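Side-chain contact in packaging enzyme P4 (Pseudomonas phage phi13, PDB 4BLP), which probably hydrolyses NTP as a RecA-like hexameric helicase motor that drives RNA packaging into the phage capsid: residues N243-C246 against A247-V251. Residues are numbered along the deposited sequence; the frame is centred on the assembly and turned at random.
Sequences NNIC and AELGV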
loop_
_atom_site.group_PDB
_atom_site.type_symbol
_atom_site.label_atom_id
_atom_site.label_comp_id
_atom_site.label_asym_id
_atom_site.label_seq_id
_atom_site.Cartn_x
_atom_site.Cartn_y
_atom_site.Cartn_z
ATOM N N ASN D 243 -7.845 -24.835 12.749
ATOM C CA ASN D 243 -7.587 -26.228 13.126
ATOM C C ASN D 243 -7.383 -26.410 14.650
ATOM O O ASN D 243 -7.959 -27.306 15.277
ATOM C CB ASN D 243 -6.300 -26.716 12.419
ATOM C CG ASN D 243 -6.073 -28.177 12.696
ATOM O OD1 ASN D 243 -6.663 -29.035 12.024
ATOM N ND2 ASN D 243 -5.204 -28.490 13.684
ATOM N N ASN D 244 -6.549 -25.547 15.238
ATOM C CA ASN D 244 -6.160 -25.709 16.624
ATOM C C ASN D 244 -7.284 -25.269 17.565
ATOM O O ASN D 244 -7.344 -25.769 18.685
ATOM C CB ASN D 244 -4.840 -25.000 16.892
ATOM C CG ASN D 244 -3.657 -25.743 16.267
ATOM O OD1 ASN D 244 -3.824 -26.822 15.661
ATOM N ND2 ASN D 244 -2.440 -25.202 16.398
ATOM N N ILE D 245 -8.151 -24.365 17.144
ATOM C CA ILE D 245 -9.330 -24.023 17.984
ATOM C C ILE D 245 -10.222 -25.275 18.024
ATOM O O ILE D 245 -10.690 -25.681 19.092
ATOM C CB ILE D 245 -10.108 -22.789 17.406
ATOM C CG1 ILE D 245 -9.318 -21.497 17.677
ATOM C CG2 ILE D 245 -11.585 -22.744 17.911
ATOM C CD1 ILE D 245 -9.224 -21.099 19.224
ATOM N N CYS D 246 -10.441 -25.912 16.863
ATOM C CA CYS D 246 -11.245 -27.160 16.842
ATOM C C CYS D 246 -10.597 -28.246 17.737
ATOM O O CYS D 246 -11.301 -28.934 18.493
ATOM C CB CYS D 246 -11.392 -27.683 15.419
ATOM S SG CYS D 246 -12.389 -26.639 14.341
ATOM N N ALA D 247 -9.263 -28.401 17.643
ATOM C CA ALA D 247 -8.550 -29.400 18.441
ATOM C C ALA D 247 -8.740 -29.099 19.934
ATOM O O ALA D 247 -8.996 -30.016 20.711
ATOM C CB ALA D 247 -7.064 -29.427 18.074
ATOM N N GLU D 248 -8.593 -27.816 20.340
ATOM C CA GLU D 248 -8.764 -27.427 21.754
ATOM C C GLU D 248 -10.185 -27.788 22.260
ATOM O O GLU D 248 -10.360 -28.182 23.417
ATOM C CB GLU D 248 -8.502 -25.911 21.892
ATOM C CG GLU D 248 -8.794 -25.356 23.285
ATOM C CD GLU D 248 -7.953 -25.923 24.412
ATOM O OE1 GLU D 248 -6.869 -26.488 24.145
ATOM O OE2 GLU D 248 -8.371 -25.777 25.577
ATOM N N LEU D 249 -11.188 -27.644 21.377
ATOM C CA LEU D 249 -12.599 -27.884 21.732
ATOM C C LEU D 249 -13.015 -29.358 21.512
ATOM O O LEU D 249 -14.170 -29.708 21.777
ATOM C CB LEU D 249 -13.485 -26.923 20.906
ATOM C CG LEU D 249 -13.172 -25.409 21.130
ATOM C CD1 LEU D 249 -13.943 -24.547 20.163
ATOM C CD2 LEU D 249 -13.467 -25.001 22.601
ATOM N N GLY D 250 -12.071 -30.186 21.062
ATOM C CA GLY D 250 -12.285 -31.620 20.842
ATOM C C GLY D 250 -13.306 -31.936 19.753
ATOM O O GLY D 250 -13.993 -32.954 19.817
ATOM N N VAL D 251 -13.369 -31.110 18.716
ATOM C CA VAL D 251 -14.313 -31.322 17.621
ATOM C C VAL D 251 -13.576 -31.476 16.309
ATOM O O VAL D 251 -12.401 -31.099 16.195
ATOM C CB VAL D 251 -15.371 -30.175 17.519
ATOM C CG1 VAL D 251 -16.220 -30.098 18.796
ATOM C CG2 VAL D 251 -14.724 -28.808 17.179
#
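Ile-245 and Leu-249, one helical turn apart, lie side by side and point the same way, CG2 of Ile-245 meeting CD1 of Leu-249 at 3.7 Å. With CG1 of Ile-245 beside the backbone N (chi1 -74°), CG2 is left anti to N, where it meets that methyl. The same pair is joined through the backbone, Leu-249 N donating to Ile-245 O at 3.1 Å. The helix then ends in a Schellman motif: Gly-250 adopts positive phi (64°), its N bonds Ala-247 O at 3.1 Å, and Val-251 N returns to Cys-246 O at 3.0 Å in a nearly straight bond (171°). Cys-246 O also takes a weak bond from Leu-249 N. CG2 of Val-251, between its own N and carbonyl carbon, packs 3.9 Å from Cys-246 CB. Within 243-246, Asn-243 ND2 donates to Asn-244 OD1 at 2.9 Å, the acceptor close to the amide plane of Asn-243. Asn-243 OD1 accepts from Leu-148 N and Ala-278 N; Asn-244 ND2 donates to Val-127 O and to Glu-176 O of a neighbouring subunit, whose Gly-178 N donates to Asn-244 OD1, tying the helix to the hexamer interface. Ile-245 faces strand 65-70, Leu-249 reaches helices 79-91 and 193-205, and Val-251 leads into central-sheet strand 252-257, its backbone hydrogen-bonding Gly-147, first residue of strand 147-152.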